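Long-range contacts in radical SAM domain protein (Methanothrix thermoacetophila, PDB 6Y1X), which probably acts as the radical SAM carbide synthase NifB, binding [4Fe-4S] clusters and S-adenosyl-L-methionine to build the iron-sulfur precursor of the nitrogenase FeMo cofactor: residues A[54-59]-A[116-121]; A[59-64]-A[142-147]; A[165-170]-A[226-231]; A[218-223]-A[244-249]. All coordinates share one frame; numbering follows the deposited sequence.

Contact 1 (A[54-59]-A[116-121]); sequences PVAPKC and LANEET. With SF4 (iron/sulfur cluster), chain D.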
# COMPACT_ATOMS: atom_id res chain seq x y z
N PRO A 54 -2.31 13.81 1.34
CA PRO A 54 -3.21 13.21 2.35
C PRO A 54 -4.66 13.65 2.14
O PRO A 54 -5.20 14.52 2.82
CB PRO A 54 -2.63 13.73 3.66
CG PRO A 54 -2.05 15.06 3.29
CD PRO A 54 -1.50 14.90 1.90
N VAL A 55 -5.31 13.01 1.16
CA VAL A 55 -6.67 13.36 0.75
C VAL A 55 -7.69 12.30 1.13
O VAL A 55 -8.87 12.46 0.80
CB VAL A 55 -6.74 13.65 -0.76
CG1 VAL A 55 -5.84 14.82 -1.13
CG2 VAL A 55 -6.34 12.41 -1.55
N ALA A 56 -7.28 11.24 1.81
CA ALA A 56 -8.08 10.02 1.93
C ALA A 56 -8.21 9.61 3.39
O ALA A 56 -7.60 8.63 3.83
CB ALA A 56 -7.46 8.88 1.11
N PRO A 57 -9.01 10.34 4.18
CA PRO A 57 -9.02 10.10 5.63
C PRO A 57 -9.76 8.85 6.06
O PRO A 57 -9.41 8.25 7.09
CB PRO A 57 -9.70 11.36 6.18
CG PRO A 57 -10.61 11.80 5.08
CD PRO A 57 -9.80 11.54 3.82
N LYS A 58 -10.80 8.44 5.34
CA LYS A 58 -11.58 7.29 5.78
C LYS A 58 -10.82 6.00 5.49
O LYS A 58 -10.10 5.89 4.50
CB LYS A 58 -12.94 7.24 5.08
CG LYS A 58 -13.79 8.49 5.28
CD LYS A 58 -15.19 8.29 4.71
CE LYS A 58 -15.18 8.25 3.20
NZ LYS A 58 -16.57 8.23 2.66
N CYS A 59 -11.04 5.01 6.35
CA CYS A 59 -10.60 3.64 6.12
C CYS A 59 -11.78 2.69 6.21
O CYS A 59 -12.80 2.98 6.84
CB CYS A 59 -9.52 3.20 7.11
SG CYS A 59 -8.67 1.70 6.57
N LEU A 116 -8.56 4.02 -1.55
CA LEU A 116 -9.68 3.65 -2.42
C LEU A 116 -11.04 3.80 -1.75
O LEU A 116 -12.05 3.69 -2.44
CB LEU A 116 -9.51 2.21 -2.92
CG LEU A 116 -8.20 1.87 -3.65
CD1 LEU A 116 -8.24 0.45 -4.17
CD2 LEU A 116 -7.97 2.84 -4.78
N ALA A 117 -11.09 4.07 -0.45
CA ALA A 117 -12.34 4.26 0.26
C ALA A 117 -12.79 5.71 0.27
O ALA A 117 -13.76 6.05 0.95
CB ALA A 117 -12.24 3.74 1.70
N ASN A 118 -12.10 6.59 -0.46
CA ASN A 118 -12.37 8.02 -0.43
C ASN A 118 -12.46 8.51 -1.86
O ASN A 118 -11.50 8.36 -2.63
CB ASN A 118 -11.27 8.78 0.31
CG ASN A 118 -11.19 8.43 1.78
OD1 ASN A 118 -11.71 9.16 2.62
ND2 ASN A 118 -10.49 7.35 2.09
N GLU A 119 -13.61 9.09 -2.23
CA GLU A 119 -13.73 9.61 -3.59
C GLU A 119 -12.70 10.69 -3.88
O GLU A 119 -12.30 10.87 -5.03
CB GLU A 119 -15.15 10.13 -3.85
CG GLU A 119 -16.19 9.03 -3.91
CD GLU A 119 -15.86 7.98 -4.96
OE1 GLU A 119 -16.05 6.78 -4.68
OE2 GLU A 119 -15.43 8.36 -6.08
N GLU A 120 -12.24 11.40 -2.84
CA GLU A 120 -11.28 12.48 -3.04
C GLU A 120 -9.98 11.96 -3.63
O GLU A 120 -9.25 12.74 -4.26
CB GLU A 120 -11.02 13.22 -1.73
CG GLU A 120 -12.22 14.02 -1.23
CD GLU A 120 -13.17 13.19 -0.38
OE1 GLU A 120 -12.97 11.96 -0.29
OE2 GLU A 120 -14.12 13.77 0.18
N THR A 121 -9.66 10.69 -3.42
CA THR A 121 -8.46 10.11 -4.03
C THR A 121 -8.54 10.21 -5.54
O THR A 121 -7.58 10.62 -6.21
CB THR A 121 -8.32 8.64 -3.60
OG1 THR A 121 -8.14 8.56 -2.18
CG2 THR A 121 -7.16 7.98 -4.32
FE1 SF4 D . -4.97 1.61 9.75
FE2 SF4 D . -5.03 -0.70 8.38
FE3 SF4 D . -3.99 1.53 7.22
FE4 SF4 D . -6.68 1.32 7.65
S1 SF4 D . -5.42 0.02 6.23
S2 SF4 D . -5.37 3.16 8.09
S3 SF4 D . -6.75 0.16 9.63
S4 SF4 D . -3.14 0.42 9.04
O HOH W 1 -15.64 9.45 -0.20

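Contact 2 (A[59-64]-A[142-147]); sequences CNIQCK and NGLLLP. With SF4 (iron/sulfur cluster), chain D; SO4 (sulfate ion), chain F.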
# COMPACT_ATOMS: atom_id res chain seq x y z
N CYS A 59 -11.04 5.01 6.35
CA CYS A 59 -10.60 3.64 6.12
C CYS A 59 -11.78 2.69 6.21
O CYS A 59 -12.80 2.98 6.84
CB CYS A 59 -9.52 3.20 7.11
SG CYS A 59 -8.67 1.70 6.57
N ASN A 60 -11.64 1.54 5.56
CA ASN A 60 -12.70 0.54 5.50
C ASN A 60 -12.37 -0.76 6.22
O ASN A 60 -13.17 -1.69 6.18
CB ASN A 60 -13.06 0.24 4.04
CG ASN A 60 -11.86 -0.07 3.17
OD1 ASN A 60 -10.72 -0.14 3.65
ND2 ASN A 60 -12.10 -0.25 1.88
N ILE A 61 -11.21 -0.85 6.88
CA ILE A 61 -10.87 -2.00 7.69
C ILE A 61 -10.28 -1.49 9.00
O ILE A 61 -10.09 -0.29 9.20
CB ILE A 61 -9.90 -2.96 6.98
CG1 ILE A 61 -8.52 -2.33 6.82
CG2 ILE A 61 -10.42 -3.33 5.60
CD1 ILE A 61 -7.49 -3.26 6.21
N GLN A 62 -9.94 -2.42 9.89
CA GLN A 62 -9.21 -2.10 11.11
C GLN A 62 -8.15 -3.16 11.33
O GLN A 62 -8.47 -4.29 11.72
CB GLN A 62 -10.14 -1.99 12.32
CG GLN A 62 -9.40 -1.70 13.61
CD GLN A 62 -8.70 -0.35 13.59
OE1 GLN A 62 -9.33 0.70 13.55
NE2 GLN A 62 -7.37 -0.39 13.57
N CYS A 63 -6.90 -2.79 11.08
CA CYS A 63 -5.77 -3.66 11.34
C CYS A 63 -5.49 -3.68 12.83
O CYS A 63 -5.66 -2.67 13.52
CB CYS A 63 -4.54 -3.15 10.59
SG CYS A 63 -4.76 -2.95 8.81
N LYS A 64 -5.09 -4.84 13.35
CA LYS A 64 -4.85 -4.96 14.78
C LYS A 64 -3.57 -4.27 15.23
O LYS A 64 -3.28 -4.28 16.44
CB LYS A 64 -4.81 -6.43 15.20
CG LYS A 64 -6.14 -7.15 15.11
CD LYS A 64 -6.00 -8.58 15.62
CE LYS A 64 -7.17 -9.44 15.21
NZ LYS A 64 -8.36 -9.12 16.02
N ASN A 142 -5.11 -1.21 1.01
CA ASN A 142 -5.22 -2.49 1.68
C ASN A 142 -5.83 -3.55 0.78
O ASN A 142 -5.89 -4.73 1.17
CB ASN A 142 -6.00 -2.34 3.00
CG ASN A 142 -7.43 -1.84 2.80
OD1 ASN A 142 -8.10 -2.18 1.83
ND2 ASN A 142 -7.89 -1.03 3.74
N GLY A 143 -6.31 -3.17 -0.41
CA GLY A 143 -6.76 -4.12 -1.40
C GLY A 143 -8.24 -4.44 -1.38
O GLY A 143 -8.73 -5.05 -2.35
N LEU A 144 -8.96 -4.08 -0.32
CA LEU A 144 -10.36 -4.47 -0.22
C LEU A 144 -11.19 -3.93 -1.38
O LEU A 144 -12.02 -4.65 -1.94
CB LEU A 144 -10.95 -4.01 1.11
CG LEU A 144 -12.42 -4.40 1.30
CD1 LEU A 144 -12.62 -5.92 1.31
CD2 LEU A 144 -12.96 -3.78 2.59
N LEU A 145 -10.97 -2.68 -1.76
CA LEU A 145 -11.73 -2.08 -2.85
C LEU A 145 -10.99 -2.10 -4.18
O LEU A 145 -11.46 -1.49 -5.14
CB LEU A 145 -12.14 -0.65 -2.50
CG LEU A 145 -13.28 -0.53 -1.48
CD1 LEU A 145 -13.50 0.92 -1.07
CD2 LEU A 145 -14.55 -1.14 -2.05
N LEU A 146 -9.85 -2.79 -4.26
CA LEU A 146 -9.09 -2.80 -5.50
C LEU A 146 -9.87 -3.41 -6.66
O LEU A 146 -9.85 -2.82 -7.76
CB LEU A 146 -7.75 -3.52 -5.29
CG LEU A 146 -6.78 -3.45 -6.47
CD1 LEU A 146 -6.61 -2.01 -6.92
CD2 LEU A 146 -5.43 -4.06 -6.12
N PRO A 147 -10.57 -4.54 -6.51
CA PRO A 147 -11.37 -5.03 -7.65
C PRO A 147 -12.42 -4.03 -8.11
O PRO A 147 -12.65 -3.90 -9.32
CB PRO A 147 -12.03 -6.31 -7.11
CG PRO A 147 -11.23 -6.71 -5.95
CD PRO A 147 -10.62 -5.47 -5.37
FE1 SF4 D . -4.97 1.61 9.75
FE2 SF4 D . -5.03 -0.70 8.38
FE3 SF4 D . -3.99 1.53 7.22
FE4 SF4 D . -6.68 1.32 7.65
S1 SF4 D . -5.42 0.02 6.23
S2 SF4 D . -5.37 3.16 8.09
S3 SF4 D . -6.75 0.16 9.63
S4 SF4 D . -3.14 0.42 9.04
S SO4 F . -9.06 -9.84 19.78
O1 SO4 F . -10.20 -8.96 19.54
O2 SO4 F . -8.02 -9.59 18.79
O3 SO4 F . -8.52 -9.56 21.11
O4 SO4 F . -9.48 -11.23 19.70
O HOH W 2 -9.67 -0.77 0.11

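Contact 3 (A[165-170]-A[226-231]); sequences LNAVDP and DKHVFD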
# COMPACT_ATOMS: atom_id res chain seq x y z
N LEU A 165 -0.52 -6.90 1.80
CA LEU A 165 -1.03 -8.26 1.85
C LEU A 165 -0.29 -8.97 2.98
O LEU A 165 0.90 -9.28 2.85
CB LEU A 165 -0.83 -8.98 0.51
CG LEU A 165 -1.36 -10.40 0.38
CD1 LEU A 165 -2.87 -10.43 0.59
CD2 LEU A 165 -1.01 -10.96 -0.98
N ASN A 166 -0.99 -9.21 4.08
CA ASN A 166 -0.36 -9.74 5.28
C ASN A 166 -0.63 -11.23 5.46
O ASN A 166 -0.07 -11.83 6.38
CB ASN A 166 -0.86 -8.99 6.52
CG ASN A 166 -0.34 -7.57 6.57
OD1 ASN A 166 0.77 -7.29 6.12
ND2 ASN A 166 -1.15 -6.66 7.10
N ALA A 167 -1.48 -11.81 4.62
CA ALA A 167 -1.81 -13.23 4.70
C ALA A 167 -2.44 -13.66 3.38
O ALA A 167 -3.19 -12.89 2.77
CB ALA A 167 -2.77 -13.51 5.86
N VAL A 168 -2.14 -14.88 2.95
CA VAL A 168 -2.86 -15.55 1.88
C VAL A 168 -3.62 -16.76 2.42
O VAL A 168 -4.18 -17.54 1.64
CB VAL A 168 -1.94 -15.95 0.71
CG1 VAL A 168 -1.38 -14.70 0.03
CG2 VAL A 168 -0.82 -16.87 1.19
N ASP A 169 -3.64 -16.93 3.73
CA ASP A 169 -4.46 -17.90 4.42
C ASP A 169 -5.41 -17.12 5.32
O ASP A 169 -4.94 -16.40 6.22
CB ASP A 169 -3.59 -18.86 5.24
CG ASP A 169 -4.38 -19.92 5.99
OD1 ASP A 169 -5.49 -19.63 6.49
OD2 ASP A 169 -3.87 -21.05 6.09
N PRO A 170 -6.73 -17.23 5.14
CA PRO A 170 -7.64 -16.37 5.91
C PRO A 170 -7.68 -16.71 7.39
O PRO A 170 -8.05 -15.84 8.19
CB PRO A 170 -9.00 -16.62 5.25
CG PRO A 170 -8.89 -18.01 4.73
CD PRO A 170 -7.47 -18.14 4.24
N ASP A 226 5.02 -14.71 10.48
CA ASP A 226 6.45 -14.57 10.22
C ASP A 226 7.06 -15.76 9.49
O ASP A 226 8.12 -15.61 8.88
CB ASP A 226 7.20 -14.30 11.53
CG ASP A 226 7.04 -15.43 12.54
OD1 ASP A 226 5.89 -15.74 12.90
OD2 ASP A 226 8.07 -15.98 12.98
N LYS A 227 6.41 -16.93 9.50
CA LYS A 227 6.78 -17.97 8.54
C LYS A 227 5.79 -18.07 7.38
O LYS A 227 6.16 -18.58 6.32
CB LYS A 227 6.95 -19.33 9.22
CG LYS A 227 5.76 -19.89 10.00
CD LYS A 227 6.16 -21.20 10.68
CE LYS A 227 4.98 -22.08 11.05
NZ LYS A 227 3.70 -21.35 11.19
N HIS A 228 4.57 -17.59 7.56
CA HIS A 228 3.60 -17.56 6.46
C HIS A 228 4.05 -16.65 5.32
O HIS A 228 3.58 -16.81 4.19
CB HIS A 228 2.24 -17.13 6.99
CG HIS A 228 1.15 -17.11 5.96
ND1 HIS A 228 0.81 -18.22 5.21
CD2 HIS A 228 0.30 -16.12 5.58
CE1 HIS A 228 -0.18 -17.91 4.40
NE2 HIS A 228 -0.52 -16.65 4.61
N VAL A 229 4.95 -15.70 5.60
CA VAL A 229 5.39 -14.77 4.56
C VAL A 229 6.01 -15.51 3.38
O VAL A 229 5.96 -15.02 2.25
CB VAL A 229 6.36 -13.72 5.16
CG1 VAL A 229 7.65 -14.37 5.63
CG2 VAL A 229 6.64 -12.61 4.16
N PHE A 230 6.58 -16.69 3.61
CA PHE A 230 7.07 -17.51 2.50
C PHE A 230 5.93 -17.89 1.55
O PHE A 230 6.08 -17.81 0.33
CB PHE A 230 7.77 -18.76 3.03
CG PHE A 230 9.12 -18.48 3.63
CD1 PHE A 230 10.27 -18.53 2.86
CD2 PHE A 230 9.23 -18.21 4.99
CE1 PHE A 230 11.51 -18.27 3.42
CE2 PHE A 230 10.47 -17.96 5.56
CZ PHE A 230 11.61 -17.99 4.78
N ASP A 231 4.79 -18.29 2.11
CA ASP A 231 3.63 -18.60 1.28
C ASP A 231 3.13 -17.35 0.54
O ASP A 231 2.68 -17.44 -0.60
CB ASP A 231 2.50 -19.17 2.14
CG ASP A 231 2.74 -20.61 2.55
OD1 ASP A 231 3.49 -21.33 1.85
OD2 ASP A 231 2.17 -21.02 3.58

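Contact 4 (A[218-223]-A[244-249]); sequences TVLIPG and HNVMPL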
# COMPACT_ATOMS: atom_id res chain seq x y z
N THR A 218 4.25 -6.43 3.13
CA THR A 218 3.84 -7.38 4.16
C THR A 218 4.42 -6.92 5.49
O THR A 218 5.63 -6.70 5.60
CB THR A 218 4.32 -8.81 3.86
OG1 THR A 218 3.74 -9.26 2.63
CG2 THR A 218 3.93 -9.76 5.00
N VAL A 219 3.55 -6.76 6.49
CA VAL A 219 3.99 -6.44 7.84
C VAL A 219 4.41 -7.75 8.48
O VAL A 219 3.61 -8.69 8.57
CB VAL A 219 2.88 -5.75 8.65
CG1 VAL A 219 3.39 -5.37 10.04
CG2 VAL A 219 2.38 -4.52 7.93
N LEU A 220 5.66 -7.82 8.92
CA LEU A 220 6.19 -9.04 9.53
C LEU A 220 5.81 -9.05 11.00
O LEU A 220 6.36 -8.30 11.80
CB LEU A 220 7.70 -9.09 9.33
CG LEU A 220 8.40 -10.40 9.69
CD1 LEU A 220 7.92 -11.53 8.79
CD2 LEU A 220 9.90 -10.20 9.57
N ILE A 221 4.89 -9.94 11.36
CA ILE A 221 4.31 -9.98 12.71
C ILE A 221 4.77 -11.27 13.38
O ILE A 221 4.26 -12.35 13.07
CB ILE A 221 2.78 -9.89 12.66
CG1 ILE A 221 2.34 -8.66 11.87
CG2 ILE A 221 2.22 -9.87 14.07
CD1 ILE A 221 0.89 -8.74 11.34
N PRO A 222 5.74 -11.20 14.29
CA PRO A 222 6.28 -12.43 14.89
C PRO A 222 5.19 -13.24 15.57
O PRO A 222 4.34 -12.69 16.28
CB PRO A 222 7.31 -11.91 15.89
CG PRO A 222 7.77 -10.63 15.29
CD PRO A 222 6.53 -10.02 14.68
N GLY A 223 5.19 -14.54 15.31
CA GLY A 223 4.21 -15.44 15.88
C GLY A 223 2.89 -15.52 15.14
O GLY A 223 2.06 -16.37 15.48
N HIS A 244 8.41 -7.03 -3.61
CA HIS A 244 7.85 -7.37 -2.31
C HIS A 244 8.59 -6.58 -1.25
O HIS A 244 9.83 -6.58 -1.22
CB HIS A 244 8.01 -8.87 -2.05
CG HIS A 244 7.24 -9.38 -0.87
ND1 HIS A 244 7.53 -10.58 -0.27
CD2 HIS A 244 6.18 -8.87 -0.20
CE1 HIS A 244 6.68 -10.78 0.73
NE2 HIS A 244 5.85 -9.76 0.79
N ASN A 245 7.85 -5.93 -0.36
CA ASN A 245 8.43 -5.09 0.68
C ASN A 245 8.00 -5.65 2.03
O ASN A 245 6.87 -5.42 2.48
CB ASN A 245 8.00 -3.64 0.50
CG ASN A 245 8.46 -2.75 1.64
OD1 ASN A 245 9.48 -3.00 2.27
ND2 ASN A 245 7.69 -1.70 1.91
N VAL A 246 8.90 -6.36 2.70
CA VAL A 246 8.62 -6.91 4.02
C VAL A 246 9.02 -5.89 5.07
O VAL A 246 10.19 -5.49 5.16
CB VAL A 246 9.35 -8.24 4.23
CG1 VAL A 246 9.01 -8.83 5.58
CG2 VAL A 246 8.97 -9.21 3.12
N MET A 247 8.05 -5.45 5.86
CA MET A 247 8.22 -4.40 6.85
C MET A 247 8.10 -4.98 8.25
O MET A 247 7.16 -5.73 8.53
CB MET A 247 7.17 -3.30 6.66
CG MET A 247 7.00 -2.84 5.23
SD MET A 247 5.64 -1.66 5.06
CE MET A 247 4.25 -2.66 5.54
N PRO A 248 9.02 -4.66 9.16
CA PRO A 248 8.86 -5.12 10.55
C PRO A 248 7.64 -4.50 11.20
O PRO A 248 7.30 -3.33 10.96
CB PRO A 248 10.17 -4.65 11.22
CG PRO A 248 10.59 -3.47 10.41
CD PRO A 248 10.21 -3.81 8.99
N LEU A 249 6.93 -5.31 11.99
CA LEU A 249 5.85 -4.80 12.82
C LEU A 249 6.30 -3.61 13.65
O LEU A 249 7.40 -3.61 14.23
CB LEU A 249 5.33 -5.90 13.75
CG LEU A 249 4.35 -5.46 14.85
CD1 LEU A 249 3.00 -5.08 14.25
CD2 LEU A 249 4.18 -6.53 15.91

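Contact 1 (A[54-59]-A[116-121])
Asn118 holds the loop at Lys58 with a pair of side-chain-to-backbone hydrogen bonds, joining the loop after strand 49-52 to the turn leading into helix 119-131. Its amide works as a two-sided partner: Asn118 OD1 accepts from Lys58 N at 3.0 Å, with the donor in the carbonyl plane on a lone pair, while Asn118 ND2 donates a hydrogen bond to Lys58 O at 2.8 Å, an acceptor lying within 6° of the amide plane. Asn118 CG stands anti to its own carbonyl carbon (chi1 -65°), which turns the amide toward the loop. ND2 also has a bond to Glu114 O, so both ends of this buried group are engaged. Pro57 CD rests 3.3 Å from Asn118 OD1. The aliphatic chain of Lys58 runs past the same oxygen and brings CE to 3.5 Å from Ala117 O; a water links its NZ, weakly, to Glu119 N. Deeper in, Ala56 CB meets Thr121 OG1 at 3.4 Å, the hydroxyl itself being bonded to Pro115 O, and Val55 CG2 lies against the first turn of the helix. Putting a leucine in place of Asn118 would probably leave the N-H and C=O of Lys58 without these partners and let the loop shift. Because Cys59, the next residue, binds iron FE4 through SG at 2.3 Å, the paired bonds fix the backbone immediately before a cluster ligand.

Contact 2 (A[59-64]-A[142-147])
The amides of Asn60 and Asn142 meet nearly coplanar, their planes 26° apart, with ND2 of Asn142 bonded to OD1 of Asn60 at 3.0 Å. The bond is straight (173° at the hydrogen) and lies in both planes. Ile61 lies over one face of the Asn142 amide, its CD1 3.4 Å from ND2, while its CG2 touches Leu144 CD2. At the other end of the Asn60 amide, ND2 is met by Leu145 CD1 at 3.5 Å, and Leu144 CD2 lies alongside the same nitrogen. The OD1 atom of Asn142 closes an Asx turn by accepting from Leu144 N at 3.0 Å. A water ties the two amides: it donates a hydrogen bond to Asn142 OD1 at 2.7 Å and accepts from Asn60 ND2 and from Leu145 N, at the N-cap position of helix 146-156. Asn60 CG sits between its backbone N and carbonyl carbon (chi1 50°), a setting that points the amide at the turn. An alanine in place of Asn142 would probably leave Asn60 OD1 without its donor and the turn without its side-chain acceptor. Asn142 ND2 lies 3.7 Å from cluster sulfur S1, and the SG atoms of Cys59 and Cys63 bind irons FE4 and FE2 respectively. The polar network thus ties the turn after strand 136-141 to the cluster-binding loop, and the Asn142 nitrogen beside S1 would be expected to favour negative charge there.

Contact 3 (A[165-170]-A[226-231])
His228 reaches from the start of helix 229-239 into the loop 165-170, and its imidazole carries most of the contact. CG is set anti to the backbone N (chi1 -178°), which sends the ring straight out from CB across to the other segment. Beyond CG the ring divides into two branches. On one, His228 CD2 lies 3.7 Å from Ala167 CA, with the methyl of Ala167 a little farther off. On the other, His228 CE1 packs against Val168 CG2 at 3.4 Å and against Asp169 CB at 3.6 Å. The branches join at His228 NE2, the tip, which accepts from Val168 N at 2.9 Å with an angle of 156° at the hydrogen. That donor stands 12° out of the ring plane, at the ring edge. A second N-H, that of Asp169, has its N 3.3 Å from His228 NE2, but the bond is strongly bent and weak. With NE2 accepting, the ring's proton is probably on ND1. Val168 CG2 also reaches Asp231, one turn further along the helix, touching its CB. The carboxylate of Asp231 turns elsewhere, to a salt bridge with Arg234, and Asp169 OD1 bonds to Thr171 OG1 as Asp169 caps helix 170-173. Ile172 of that short helix touches both Ala167 and His228. The loop after strand 160-164 is thereby fastened to the beginning of the helix that follows strand 213-220, a link between successive beta-alpha units at the C-terminal ends of parallel strands, as expected of the partial TIM barrel of radical SAM enzymes.

Contact 4 (A[218-223]-A[244-249])
Val219 sits in a recess formed by Met247 of the neighbouring strand and Leu249 just beyond its end: Val219 CG2 meets the terminal methyl CE of Met247 at 3.6 Å, while CG1 rests over Leu249 CA. Met247 bends at its last torsion (chi3 -63°), and that fold brings CE back onto the valine. On the face bearing Thr218 and Leu220, CB of Leu220 lies against Val246 CG1 at 4.0 Å. Further on, Leu249 CD2 is bordered by Ile221 CG2 and Pro222 CD where the strands run out. The strands are parallel and adjacent, with Thr218 beside Val246, Val219 beside Met247 and Leu220 beside Pro248. They belong to the beta-alpha-beta unit 213-220, 229-239 and 243-248, at the edge of the parallel sheet, with the helix covering Thr218 and His244. Met247 N to Thr218 O at 2.7 Å and Leu220 N to Met247 O at 2.6 Å are close to linear, and Leu249 N carries the pairing on to Leu220 O. At the His244 end, the ring presents its edge to Thr218, NE2 donating to OG1 at 2.8 Å within 1° of the ring plane; Val246 CG2 lies over one face of that ring, offset toward its rim.

Overall arrangement
Contacts 1 and 2 share Cys59 and adjoin the same cluster; their centres are 12 Å apart, and they pack together where Leu116 O meets Leu145 CD1 at 3.4 Å. Contacts 3 and 4 form a second pair, with centres 10 Å apart, connected by probable hydrogen bonds from Val219 N to Asn166 OD1 (2.8 Å) and from Thr218 OG1 to Leu165 O (2.9 Å). Contacts 1 and 3 lie about 27 Å apart between centres, on opposite sides of the chain's centre. Contact 2 comes nearest to bridging the pairs, about 5 Å from contact 3 between nearest atoms. In contact 4, the Asn245 side chain lies about 7 Å from the other [4Fe-4S] cluster, that bound by Cys39.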